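GCN5-related N-acetyltransferase (Brucella abortus, PDB 7N1L) probably transfers an acetyl group from acetyl-coenzyme A to an amine acceptor, as do other members of the GNAT acyltransferase family. Local coordinates at residues L35-E40 with G78-G83; L94-T99 with W137-L142; I109-D114 with K118-A123. One frame throughout, in Å; residues are numbered along the deposited sequence.

Contact 1: L35-E40 with G78-G83; sequences LRDAHE and GARVDG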
ATOM      1  N   LEU A  35      15.191 -14.609  -1.977  1.00 28.41           N
ATOM      2  CA  LEU A  35      15.746 -14.782  -0.635  1.00 27.69           C
ATOM      3  C   LEU A  35      17.254 -15.053  -0.685  1.00 31.57           C
ATOM      4  O   LEU A  35      17.992 -14.707   0.255  1.00 28.90           O
ATOM      5  CB  LEU A  35      14.974 -15.875   0.104  1.00 27.94           C
ATOM      6  CG  LEU A  35      15.373 -16.075   1.572  1.00 28.48           C
ATOM      7  CD1 LEU A  35      15.235 -14.741   2.243  1.00 28.19           C
ATOM      8  CD2 LEU A  35      14.489 -17.129   2.293  1.00 28.99           C
ATOM      9  N   ARG A  36      17.711 -15.694  -1.759  1.00 31.02           N
ATOM     10  CA  ARG A  36      19.138 -15.897  -2.001  1.00 31.67           C
ATOM     11  C   ARG A  36      19.927 -14.594  -1.860  1.00 32.38           C
ATOM     12  O   ARG A  36      21.069 -14.590  -1.372  1.00 33.45           O
ATOM     13  CB  ARG A  36      19.319 -16.429  -3.434  1.00 33.51           C
ATOM     14  CG  ARG A  36      20.743 -16.779  -3.824  1.00 36.87           C
ATOM     15  CD  ARG A  36      21.047 -16.471  -5.311  1.00 40.59           C
ATOM     16  NE  ARG A  36      20.515 -17.366  -6.335  1.00 47.05           N
ATOM     17  CZ  ARG A  36      19.732 -16.987  -7.341  1.00 46.22           C
ATOM     18  NH1 ARG A  36      19.324 -15.734  -7.468  1.00 46.33           N
ATOM     19  NH2 ARG A  36      19.373 -17.884  -8.260  1.00 48.78           N
ATOM     20  N   ASP A  37      19.320 -13.476  -2.237  1.00 31.88           N
ATOM     21  CA  ASP A  37      20.022 -12.208  -2.367  1.00 32.53           C
ATOM     22  C   ASP A  37      20.014 -11.372  -1.095  1.00 33.90           C
ATOM     23  O   ASP A  37      20.461 -10.221  -1.132  1.00 33.83           O
ATOM     24  CB  ASP A  37      19.437 -11.418  -3.536  1.00 30.33           C
ATOM     25  CG  ASP A  37      19.440 -12.223  -4.832  1.00 33.74           C
ATOM     26  OD1 ASP A  37      20.535 -12.695  -5.233  1.00 35.90           O
ATOM     27  OD2 ASP A  37      18.360 -12.373  -5.455  1.00 32.85           O
ATOM     28  N   ALA A  38      19.519 -11.915   0.021  1.00 30.30           N
ATOM     29  CA  ALA A  38      19.316 -11.090   1.213  1.00 34.42           C
ATOM     30  C   ALA A  38      20.614 -10.448   1.666  1.00 35.08           C
ATOM     31  O   ALA A  38      20.637  -9.264   2.020  1.00 30.99           O
ATOM     32  CB  ALA A  38      18.712 -11.921   2.351  1.00 32.88           C
ATOM     33  N   HIS A  39      21.707 -11.220   1.661  1.00 35.66           N
ATOM     34  CA  HIS A  39      22.988 -10.702   2.130  1.00 34.36           C
ATOM     35  C   HIS A  39      23.503  -9.577   1.239  1.00 34.70           C
ATOM     36  O   HIS A  39      24.074  -8.598   1.736  1.00 36.57           O
ATOM     37  CB  HIS A  39      24.010 -11.820   2.235  1.00 32.58           C
ATOM     38  CG  HIS A  39      25.297 -11.378   2.852  1.00 37.80           C
ATOM     39  ND1 HIS A  39      25.378 -10.940   4.156  1.00 41.70           N
ATOM     40  CD2 HIS A  39      26.561 -11.354   2.369  1.00 35.05           C
ATOM     41  CE1 HIS A  39      26.628 -10.626   4.440  1.00 35.66           C
ATOM     42  NE2 HIS A  39      27.368 -10.881   3.377  1.00 38.07           N
ATOM     43  N   GLU A  40      23.349  -9.720  -0.078  1.00 33.27           N
ATOM     44  CA  GLU A  40      23.756  -8.663  -0.991  1.00 33.69           C
ATOM     45  C   GLU A  40      22.837  -7.451  -0.866  1.00 32.95           C
ATOM     46  O   GLU A  40      23.288  -6.303  -0.944  1.00 36.00           O
ATOM     47  CB  GLU A  40      23.742  -9.207  -2.420  1.00 35.90           C
ATOM     48  CG  GLU A  40      25.097  -9.173  -3.108  1.00 43.77           C
ATOM     49  CD  GLU A  40      25.003  -9.455  -4.590  1.00 42.49           C
ATOM     50  OE1 GLU A  40      24.388 -10.468  -4.971  1.00 44.34           O
ATOM     51  OE2 GLU A  40      25.544  -8.652  -5.373  1.00 48.79           O
ATOM     52  N   GLY A  78      15.926  -5.515  -8.376  1.00 30.55           N
ATOM     53  CA  GLY A  78      17.297  -5.092  -8.140  1.00 25.62           C
ATOM     54  C   GLY A  78      18.012  -4.688  -9.420  1.00 32.07           C
ATOM     55  O   GLY A  78      17.759  -5.233 -10.501  1.00 30.69           O
ATOM     56  N   ALA A  79      18.938  -3.738  -9.287  1.00 28.77           N
ATOM     57  CA  ALA A  79      19.751  -3.269 -10.398  1.00 31.59           C
ATOM     58  C   ALA A  79      21.210  -3.591 -10.116  1.00 28.84           C
ATOM     59  O   ALA A  79      21.735  -3.237  -9.056  1.00 32.18           O
ATOM     60  CB  ALA A  79      19.571  -1.767 -10.620  1.00 27.78           C
ATOM     61  N   ARG A  80      21.857  -4.263 -11.048  1.00 30.34           N
ATOM     62  CA  ARG A  80      23.269  -4.621 -10.909  1.00 39.12           C
ATOM     63  C   ARG A  80      24.100  -3.900 -11.961  1.00 36.79           C
ATOM     64  O   ARG A  80      23.665  -3.747 -13.103  1.00 38.02           O
ATOM     65  CB  ARG A  80      23.490  -6.137 -11.033  1.00 34.33           C
ATOM     66  CG  ARG A  80      22.809  -6.947  -9.937  1.00 39.48           C
ATOM     67  CD  ARG A  80      23.018  -8.464 -10.114  1.00 42.53           C
ATOM     68  NE  ARG A  80      22.572  -9.195  -8.932  1.00 38.60           N
ATOM     69  CZ  ARG A  80      23.288  -9.310  -7.822  1.00 38.22           C
ATOM     70  NH1 ARG A  80      24.492  -8.782  -7.721  1.00 42.39           N
ATOM     71  NH2 ARG A  80      22.773  -9.952  -6.781  1.00 44.82           N
ATOM     72  N   VAL A  81      25.278  -3.417 -11.559  1.00 37.56           N
ATOM     73  CA  VAL A  81      26.265  -2.846 -12.476  1.00 36.45           C
ATOM     74  C   VAL A  81      27.606  -3.550 -12.262  1.00 40.71           C
ATOM     75  O   VAL A  81      28.140  -3.552 -11.146  1.00 41.17           O
ATOM     76  CB  VAL A  81      26.393  -1.322 -12.278  1.00 41.03           C
ATOM     77  CG1 VAL A  81      27.626  -0.755 -12.977  1.00 36.41           C
ATOM     78  CG2 VAL A  81      25.103  -0.606 -12.769  1.00 40.26           C
ATOM     79  N   ASP A  82      28.149  -4.150 -13.329  1.00 41.66           N
ATOM     80  CA  ASP A  82      29.424  -4.902 -13.272  1.00 41.97           C
ATOM     81  C   ASP A  82      29.419  -5.940 -12.164  1.00 41.47           C
ATOM     82  O   ASP A  82      30.389  -6.070 -11.416  1.00 43.93           O
ATOM     83  CB  ASP A  82      30.634  -3.987 -13.096  1.00 40.03           C
ATOM     84  CG  ASP A  82      30.853  -3.107 -14.277  1.00 47.50           C
ATOM     85  OD1 ASP A  82      30.799  -3.646 -15.404  1.00 52.47           O
ATOM     86  OD2 ASP A  82      31.061  -1.885 -14.077  1.00 46.89           O
ATOM     87  N   GLY A  83      28.304  -6.654 -12.034  1.00 42.65           N
ATOM     88  CA  GLY A  83      28.139  -7.683 -11.031  1.00 42.11           C
ATOM     89  C   GLY A  83      27.715  -7.207  -9.655  1.00 44.16           C
ATOM     90  O   GLY A  83      27.256  -8.031  -8.849  1.00 45.17           O
TER
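Asp37 and Glu40, at the start of helix 38-52, reach across to Arg80 near the end of strand 74-81, while the two backbones stay well apart: the closest CA atoms, those of Asp37 and Gly78, are 9.6 Å from each other. The contact is a salt-bridge network joining the first long helix of the GNAT fold to the hairpin of strands 74-81 and 84-96, whose two-residue turn, Asp82-Gly83, has type I' backbone angles. With so wide a gap, long side chains do the bridging. Arg80 leaves the strand with CG anti to its carbonyl carbon (chi1 -63°) and runs extended from CG to NE, which carries the guanidinium out to the helix. There the carboxylate of Glu40 receives both terminal nitrogens in a bidentate pairing. Arg80 NH1 donates to Glu40 OE2 at 2.6 Å on the syn side, and Arg80 NH2 meets Glu40 OE1 at an apparent 2.5 Å, a value too short to be trusted closely. The two flat groups are twisted 39° from coplanarity, although the carboxylate carbon lies at the guanidinium edge and in its plane. Asp37 adds a longer electrostatic link, its OD1 lying 3.9 Å from Arg80 NH2. It is held mainly from its own side of the contact, because OD2 accepts a hydrogen bond from the backbone N of His34; Arg36 offers OD1 only a long ionic approach. Leu85 of strand 84-96 packs against both Glu40 and Arg80, laying an apolar surface beside the ion pair. Arg80 NH1 has one more partner, back in the hairpin turn: a weak, bent hydrogen bond of 3.1 Å to the carbonyl O of Gly83.

Contact 2: L94-T99 with W137-L142; sequences LPEPVT and WSKLVL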
ATOM      1  N   LEU A  94      -1.027  -5.409  -5.445  1.00 24.04           N
ATOM      2  CA  LEU A  94      -2.182  -5.300  -4.558  1.00 27.73           C
ATOM      3  C   LEU A  94      -3.501  -5.374  -5.313  1.00 27.05           C
ATOM      4  O   LEU A  94      -3.582  -4.978  -6.477  1.00 28.43           O
ATOM      5  CB  LEU A  94      -2.159  -3.995  -3.758  1.00 24.53           C
ATOM      6  CG  LEU A  94      -1.029  -3.836  -2.757  1.00 24.71           C
ATOM      7  CD1 LEU A  94      -1.068  -2.463  -2.133  1.00 25.07           C
ATOM      8  CD2 LEU A  94      -1.113  -4.919  -1.686  1.00 28.42           C
ATOM      9  N   PRO A  95      -4.560  -5.875  -4.683  1.00 31.25           N
ATOM     10  CA  PRO A  95      -5.870  -5.814  -5.333  1.00 31.71           C
ATOM     11  C   PRO A  95      -6.309  -4.367  -5.449  1.00 29.53           C
ATOM     12  O   PRO A  95      -5.928  -3.522  -4.641  1.00 31.88           O
ATOM     13  CB  PRO A  95      -6.777  -6.622  -4.396  1.00 29.62           C
ATOM     14  CG  PRO A  95      -6.121  -6.534  -3.064  1.00 29.60           C
ATOM     15  CD  PRO A  95      -4.630  -6.536  -3.365  1.00 31.66           C
ATOM     16  N   GLU A  96      -7.051  -4.076  -6.519  1.00 29.66           N
ATOM     17  CA  GLU A  96      -7.619  -2.754  -6.788  1.00 35.65           C
ATOM     18  C   GLU A  96      -9.135  -2.892  -6.781  1.00 38.18           C
ATOM     19  O   GLU A  96      -9.741  -3.257  -7.803  1.00 36.97           O
ATOM     20  CB  GLU A  96      -7.107  -2.205  -8.120  1.00 35.40           C
ATOM     21  CG  GLU A  96      -7.092  -0.694  -8.192  1.00 38.89           C
ATOM     22  CD  GLU A  96      -8.487  -0.105  -8.032  1.00 44.47           C
ATOM     23  OE1 GLU A  96      -9.264  -0.190  -9.019  1.00 43.50           O
ATOM     24  OE2 GLU A  96      -8.808   0.422  -6.923  1.00 40.89           O
ATOM     25  N   PRO A  97      -9.793  -2.625  -5.651  1.00 37.42           N
ATOM     26  CA  PRO A  97     -11.224  -2.955  -5.537  1.00 40.12           C
ATOM     27  C   PRO A  97     -12.139  -2.182  -6.476  1.00 39.22           C
ATOM     28  O   PRO A  97     -13.214  -2.683  -6.826  1.00 43.84           O
ATOM     29  CB  PRO A  97     -11.538  -2.621  -4.070  1.00 36.37           C
ATOM     30  CG  PRO A  97     -10.235  -2.643  -3.378  1.00 34.96           C
ATOM     31  CD  PRO A  97      -9.250  -2.125  -4.380  1.00 36.11           C
ATOM     32  N   VAL A  98     -11.767  -0.977  -6.885  1.00 36.04           N
ATOM     33  CA  VAL A  98     -12.679  -0.179  -7.688  1.00 43.56           C
ATOM     34  C   VAL A  98     -12.862  -0.794  -9.074  1.00 45.65           C
ATOM     35  O   VAL A  98     -13.993  -1.013  -9.529  1.00 48.04           O
ATOM     36  CB  VAL A  98     -12.188   1.282  -7.734  1.00 49.43           C
ATOM     37  CG1 VAL A  98     -12.826   2.050  -8.879  1.00 52.10           C
ATOM     38  CG2 VAL A  98     -12.483   1.969  -6.381  1.00 43.05           C
ATOM     39  N   THR A  99     -11.759  -1.098  -9.761  1.00 42.44           N
ATOM     40  CA  THR A  99     -11.824  -1.693 -11.089  1.00 41.02           C
ATOM     41  C   THR A  99     -11.901  -3.209 -11.057  1.00 40.97           C
ATOM     42  O   THR A  99     -12.207  -3.821 -12.086  1.00 41.73           O
ATOM     43  CB  THR A  99     -10.612  -1.283 -11.921  1.00 42.09           C
ATOM     44  OG1 THR A  99      -9.433  -1.793 -11.291  1.00 41.66           O
ATOM     45  CG2 THR A  99     -10.521   0.229 -12.044  1.00 47.64           C
ATOM     46  N   TRP A 137      -2.331  -4.838 -14.001  1.00 31.67           N
ATOM     47  CA  TRP A 137      -2.341  -3.567 -13.300  1.00 31.45           C
ATOM     48  C   TRP A 137      -3.093  -2.532 -14.116  1.00 32.84           C
ATOM     49  O   TRP A 137      -2.851  -2.389 -15.318  1.00 30.43           O
ATOM     50  CB  TRP A 137      -0.925  -3.071 -13.041  1.00 31.60           C
ATOM     51  CG  TRP A 137      -0.286  -3.828 -11.959  1.00 33.03           C
ATOM     52  CD1 TRP A 137      -0.896  -4.712 -11.100  1.00 30.32           C
ATOM     53  CD2 TRP A 137       1.102  -3.818 -11.619  1.00 30.98           C
ATOM     54  NE1 TRP A 137       0.038  -5.243 -10.234  1.00 30.36           N
ATOM     55  CE2 TRP A 137       1.273  -4.720 -10.539  1.00 29.68           C
ATOM     56  CE3 TRP A 137       2.224  -3.152 -12.138  1.00 30.43           C
ATOM     57  CZ2 TRP A 137       2.524  -4.944  -9.943  1.00 29.67           C
ATOM     58  CZ3 TRP A 137       3.470  -3.378 -11.551  1.00 30.82           C
ATOM     59  CH2 TRP A 137       3.609  -4.262 -10.464  1.00 33.85           C
ATOM     60  N   SER A 138      -4.044  -1.858 -13.466  1.00 30.48           N
ATOM     61  CA  SER A 138      -4.637  -0.643 -14.008  1.00 33.82           C
ATOM     62  C   SER A 138      -3.784   0.583 -13.717  1.00 33.00           C
ATOM     63  O   SER A 138      -3.974   1.622 -14.357  1.00 36.98           O
ATOM     64  CB  SER A 138      -6.045  -0.427 -13.447  1.00 36.02           C
ATOM     65  OG  SER A 138      -5.987  -0.187 -12.055  1.00 38.50           O
ATOM     66  N   LYS A 139      -2.896   0.508 -12.729  1.00 32.49           N
ATOM     67  CA  LYS A 139      -2.053   1.644 -12.390  1.00 32.77           C
ATOM     68  C   LYS A 139      -0.855   1.188 -11.567  1.00 30.70           C
ATOM     69  O   LYS A 139      -0.833   0.097 -11.001  1.00 30.56           O
ATOM     70  CB  LYS A 139      -2.831   2.719 -11.621  1.00 34.03           C
ATOM     71  CG  LYS A 139      -3.501   2.253 -10.331  1.00 32.09           C
ATOM     72  CD  LYS A 139      -4.323   3.413  -9.750  1.00 36.04           C
ATOM     73  CE  LYS A 139      -5.024   3.043  -8.457  1.00 40.89           C
ATOM     74  NZ  LYS A 139      -6.270   2.241  -8.674  1.00 41.44           N
ATOM     75  N   LEU A 140       0.112   2.090 -11.464  1.00 29.21           N
ATOM     76  CA  LEU A 140       1.245   1.974 -10.567  1.00 26.58           C
ATOM     77  C   LEU A 140       1.245   3.217  -9.686  1.00 29.58           C
ATOM     78  O   LEU A 140       1.298   4.336 -10.197  1.00 29.49           O
ATOM     79  CB  LEU A 140       2.542   1.858 -11.357  1.00 28.28           C
ATOM     80  CG  LEU A 140       3.834   1.860 -10.582  1.00 26.29           C
ATOM     81  CD1 LEU A 140       3.788   0.771  -9.554  1.00 28.08           C
ATOM     82  CD2 LEU A 140       5.025   1.639 -11.586  1.00 30.39           C
ATOM     83  N   VAL A 141       1.053   3.026  -8.382  1.00 26.06           N
ATOM     84  CA  VAL A 141       1.073   4.106  -7.415  1.00 24.48           C
ATOM     85  C   VAL A 141       2.493   4.261  -6.887  1.00 24.65           C
ATOM     86  O   VAL A 141       3.093   3.293  -6.406  1.00 26.36           O
ATOM     87  CB  VAL A 141       0.090   3.815  -6.267  1.00 27.51           C
ATOM     88  CG1 VAL A 141       0.315   4.776  -5.099  1.00 24.63           C
ATOM     89  CG2 VAL A 141      -1.344   3.868  -6.781  1.00 26.91           C
ATOM     90  N   LEU A 142       3.006   5.489  -6.898  1.00 24.50           N
ATOM     91  CA  LEU A 142       4.352   5.770  -6.428  1.00 25.45           C
ATOM     92  C   LEU A 142       4.269   6.727  -5.258  1.00 25.07           C
ATOM     93  O   LEU A 142       3.838   7.873  -5.426  1.00 27.37           O
ATOM     94  CB  LEU A 142       5.222   6.373  -7.536  1.00 26.31           C
ATOM     95  CG  LEU A 142       5.282   5.664  -8.901  1.00 28.32           C
ATOM     96  CD1 LEU A 142       5.968   6.541  -9.933  1.00 23.99           C
ATOM     97  CD2 LEU A 142       5.981   4.324  -8.779  1.00 24.85           C
TER
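The carboxylate of Glu96 has the ammonium of Lys139 on one of its faces, displaced toward CG, and the polar groups of Thr99 around one of its oxygens. Lys139 NZ stands 3.0 Å above the carboxylate plane of Glu96, over the CG-CD bond. Its nearest atom is Glu96 CG, 3.1 Å from Lys139 NZ, so the salt bridge, 3.6 Å between Glu96 OE2 and Lys139 NZ, is electrostatic and not a directed hydrogen bond. The setting is the central sheet of the GNAT fold: Glu96 lies near the end of strand 84-96, before the turn toward strand 101-111, and Lys139 lies on strand 137-144 beyond it, so the ion pair spans the strand between them. Glu96 bends at chi2, which curls its carboxylate back over the turn. There Glu96 OE1 accepts two hydrogen bonds from one residue, from Thr99 N on the syn side and from Thr99 OG1 on the anti side, each 2.8 Å long. A weaker bond from Val98 N reaches OE2. These bonds fix the rotation of the carboxylate, and the positive charge above it would be expected to favour its ionised form. Lys139 comes in at about a right angle to Glu96, its chain straight as far as CE and then folded at chi4 (-79°) to set NZ over the CG-CD bond. Strand 137-144 also faces the second subunit: Lys139, Leu140 and Leu142 join an antiparallel ladder with a strand of that chain, continuing the sheet across the dimer, while Pro97 and Val98 pack on His108 and Leu52 of the second subunit. Ser138 approaches from the corner before Lys139, its OG 3.9 Å from Thr99 OG1 and too far for a hydrogen bond.

Contact 3: I109-D114 with K118-A123; sequences IYVHHD and KGIAKA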
ATOM      1  N   ILE A 109      12.444   3.401  -3.073  1.00 29.20           N
ATOM      2  CA  ILE A 109      13.387   3.280  -4.170  1.00 26.82           C
ATOM      3  C   ILE A 109      14.703   3.836  -3.667  1.00 30.46           C
ATOM      4  O   ILE A 109      14.723   4.719  -2.805  1.00 29.54           O
ATOM      5  CB  ILE A 109      12.897   4.011  -5.434  1.00 28.23           C
ATOM      6  CG1 ILE A 109      13.739   3.605  -6.644  1.00 27.91           C
ATOM      7  CG2 ILE A 109      12.808   5.546  -5.203  1.00 23.84           C
ATOM      8  CD1 ILE A 109      13.032   3.831  -7.960  1.00 26.14           C
ATOM      9  N   TYR A 110      15.809   3.246  -4.137  1.00 30.22           N
ATOM     10  CA  TYR A 110      17.124   3.668  -3.675  1.00 29.01           C
ATOM     11  C   TYR A 110      18.190   3.260  -4.682  1.00 32.60           C
ATOM     12  O   TYR A 110      18.220   2.109  -5.133  1.00 32.02           O
ATOM     13  CB  TYR A 110      17.449   3.065  -2.312  1.00 28.35           C
ATOM     14  CG  TYR A 110      18.770   3.530  -1.763  1.00 30.78           C
ATOM     15  CD1 TYR A 110      18.904   4.803  -1.278  1.00 34.28           C
ATOM     16  CD2 TYR A 110      19.882   2.695  -1.726  1.00 32.29           C
ATOM     17  CE1 TYR A 110      20.100   5.257  -0.783  1.00 35.38           C
ATOM     18  CE2 TYR A 110      21.085   3.130  -1.206  1.00 32.24           C
ATOM     19  CZ  TYR A 110      21.180   4.420  -0.735  1.00 35.44           C
ATOM     20  OH  TYR A 110      22.352   4.925  -0.230  1.00 40.38           O
ATOM     21  N   VAL A 111      19.098   4.190  -4.972  1.00 32.24           N
ATOM     22  CA  VAL A 111      20.271   3.944  -5.806  1.00 31.97           C
ATOM     23  C   VAL A 111      21.505   4.301  -4.991  1.00 33.07           C
ATOM     24  O   VAL A 111      21.574   5.388  -4.401  1.00 34.00           O
ATOM     25  CB  VAL A 111      20.235   4.759  -7.113  1.00 33.37           C
ATOM     26  CG1 VAL A 111      21.560   4.593  -7.895  1.00 33.25           C
ATOM     27  CG2 VAL A 111      19.034   4.359  -7.969  1.00 31.14           C
ATOM     28  N   HIS A 112      22.482   3.395  -4.984  1.00 34.33           N
ATOM     29  CA  HIS A 112      23.754   3.630  -4.309  1.00 35.62           C
ATOM     30  C   HIS A 112      24.323   4.966  -4.754  1.00 35.20           C
ATOM     31  O   HIS A 112      24.233   5.325  -5.924  1.00 35.32           O
ATOM     32  CB  HIS A 112      24.703   2.494  -4.662  1.00 35.70           C
ATOM     33  CG  HIS A 112      26.036   2.565  -4.002  1.00 38.45           C
ATOM     34  ND1 HIS A 112      26.995   3.491  -4.352  1.00 39.89           N
ATOM     35  CD2 HIS A 112      26.601   1.774  -3.062  1.00 42.86           C
ATOM     36  CE1 HIS A 112      28.079   3.295  -3.625  1.00 40.04           C
ATOM     37  NE2 HIS A 112      27.874   2.248  -2.846  1.00 44.35           N
ATOM     38  N   HIS A 113      24.898   5.708  -3.809  1.00 35.41           N
ATOM     39  CA  HIS A 113      25.314   7.083  -4.073  1.00 36.59           C
ATOM     40  C   HIS A 113      26.457   7.189  -5.082  1.00 38.45           C
ATOM     41  O   HIS A 113      26.668   8.274  -5.641  1.00 43.50           O
ATOM     42  CB  HIS A 113      25.692   7.787  -2.766  1.00 39.92           C
ATOM     43  CG  HIS A 113      26.741   7.075  -1.972  1.00 42.61           C
ATOM     44  ND1 HIS A 113      26.519   5.852  -1.372  1.00 39.50           N
ATOM     45  CD2 HIS A 113      28.020   7.414  -1.675  1.00 44.70           C
ATOM     46  CE1 HIS A 113      27.616   5.464  -0.743  1.00 43.12           C
ATOM     47  NE2 HIS A 113      28.541   6.396  -0.909  1.00 48.33           N
ATOM     48  N   ASP A 114      27.217   6.120  -5.314  1.00 38.72           N
ATOM     49  CA  ASP A 114      28.265   6.157  -6.343  1.00 41.55           C
ATOM     50  C   ASP A 114      27.728   5.864  -7.732  1.00 37.50           C
ATOM     51  O   ASP A 114      28.509   5.789  -8.680  1.00 42.96           O
ATOM     52  CB  ASP A 114      29.377   5.155  -6.032  1.00 38.06           C
ATOM     53  CG  ASP A 114      30.217   5.577  -4.865  1.00 42.00           C
ATOM     54  OD1 ASP A 114      30.419   6.798  -4.697  1.00 43.78           O
ATOM     55  OD2 ASP A 114      30.646   4.690  -4.097  1.00 47.56           O
ATOM     56  N   LYS A 118      23.028   8.241 -13.491  1.00 35.30           N
ATOM     57  CA  LYS A 118      23.066   7.245 -14.547  1.00 36.38           C
ATOM     58  C   LYS A 118      21.685   6.784 -14.996  1.00 36.95           C
ATOM     59  O   LYS A 118      21.600   5.882 -15.839  1.00 38.27           O
ATOM     60  CB  LYS A 118      23.875   6.019 -14.102  1.00 37.78           C
ATOM     61  CG  LYS A 118      25.368   6.278 -13.842  1.00 40.91           C
ATOM     62  CD  LYS A 118      26.072   4.925 -13.860  1.00 41.75           C
ATOM     63  CE  LYS A 118      27.270   4.856 -12.941  1.00 46.70           C
ATOM     64  NZ  LYS A 118      27.747   3.436 -12.850  1.00 45.50           N
ATOM     65  N   GLY A 119      20.609   7.389 -14.493  1.00 35.56           N
ATOM     66  CA  GLY A 119      19.280   6.974 -14.891  1.00 35.80           C
ATOM     67  C   GLY A 119      18.829   5.626 -14.356  1.00 33.83           C
ATOM     68  O   GLY A 119      17.905   5.035 -14.915  1.00 32.15           O
ATOM     69  N   ILE A 120      19.468   5.113 -13.300  1.00 31.35           N
ATOM     70  CA  ILE A 120      19.145   3.769 -12.814  1.00 30.85           C
ATOM     71  C   ILE A 120      17.751   3.721 -12.163  1.00 34.90           C
ATOM     72  O   ILE A 120      16.977   2.786 -12.404  1.00 30.36           O
ATOM     73  CB  ILE A 120      20.247   3.276 -11.859  1.00 29.75           C
ATOM     74  CG1 ILE A 120      21.547   3.015 -12.662  1.00 32.45           C
ATOM     75  CG2 ILE A 120      19.813   2.000 -11.142  1.00 28.70           C
ATOM     76  CD1 ILE A 120      22.756   2.760 -11.807  1.00 31.68           C
ATOM     77  N   ALA A 121      17.403   4.718 -11.344  1.00 30.74           N
ATOM     78  CA  ALA A 121      16.107   4.692 -10.677  1.00 31.23           C
ATOM     79  C   ALA A 121      14.968   4.677 -11.695  1.00 29.30           C
ATOM     80  O   ALA A 121      14.024   3.889 -11.581  1.00 30.65           O
ATOM     81  CB  ALA A 121      15.982   5.878  -9.717  1.00 30.39           C
ATOM     82  N   LYS A 122      15.057   5.522 -12.713  1.00 30.18           N
ATOM     83  CA  LYS A 122      14.069   5.495 -13.791  1.00 31.06           C
ATOM     84  C   LYS A 122      14.059   4.145 -14.506  1.00 33.15           C
ATOM     85  O   LYS A 122      12.996   3.665 -14.923  1.00 29.83           O
ATOM     86  CB  LYS A 122      14.350   6.629 -14.767  1.00 32.53           C
ATOM     87  CG  LYS A 122      13.874   6.405 -16.195  1.00 35.75           C
ATOM     88  CD  LYS A 122      12.404   6.758 -16.325  1.00 38.80           C
ATOM     89  CE  LYS A 122      12.019   7.181 -17.745  1.00 32.86           C
ATOM     90  NZ  LYS A 122      12.375   6.172 -18.808  1.00 34.04           N
ATOM     91  N   ALA A 123      15.233   3.524 -14.692  1.00 28.30           N
ATOM     92  CA  ALA A 123      15.242   2.210 -15.318  1.00 31.46           C
ATOM     93  C   ALA A 123      14.475   1.189 -14.472  1.00 30.07           C
ATOM     94  O   ALA A 123      13.755   0.345 -15.013  1.00 30.75           O
ATOM     95  CB  ALA A 123      16.684   1.766 -15.588  1.00 32.25           C
TER
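Just beyond Val111, which packs on Ala121, the chain leaves strand 101-111 and makes the shortest polar bond of the contact: Asp114 N donates to His112 ND1 at 2.8 Å, with an N-H...N angle of 160° and the donor tilted 17° from the imidazole plane. The bond ties the His112 ring to the backbone two residues on. This loop and the helix after it carry the R-x-x-G-x-A signature of GNAT enzymes in Arg116, Gly119 and Ala121, a motif that in relatives wraps the pyrophosphate of acetyl-CoA. No hydrogen bond crosses the contact; methyl groups pack on Ala121 and Ile120. Val111 puts CG2 beside its own backbone N and anti to its carbonyl carbon, a rotation that aims this methyl into the first turn of the helix. There Val111 CG2 lies 3.8 Å from Ala121 CB, at the same distance from Ala121 N, and 4.0 Å from Ile120 CG2. Ile109, two residues earlier on the same face of the strand, stretches its extended chain alongside, so that its CD1 sits 4.0 Å from Ala121 CB and also rests against Ala121 O, at 3.8 Å. The small alanine thus lets the helix start close to the strand, the CA atoms of Val111 and Ala121 being 6.5 Å apart. The carbonyl O of Val111 is bound by Arg116 NH2, tying the strand end to the loop. Helix 150-158 flanks this packing through Leu154, which touches both Ile109 and Ala121, whereas Tyr110 and His112 meet helix 38-52, leaving strand 101-111 between helices.

From the N terminus the chain passes strand 28-32 and enters helix 38-52; contact 1 closes the first loop when strand 74-81 returns beside the start of that helix. Only then does contact 2 open, near the end of strand 84-96, to be closed by strand 137-144. Contact 3 lies wholly within this second loop, as the short loop connection from strand 101-111 into helix 120-129. Contacts 1 and 3 touch where Ala79 and Val81 pack on Ile120, whereas contact 2 is remote from contact 1, their centres about 28 Å apart. Contacts 1 and 3 tie helices 38-52 and 120-129 to one mixed sheet, and contact 2 joins strand ends at its dimer-facing edge.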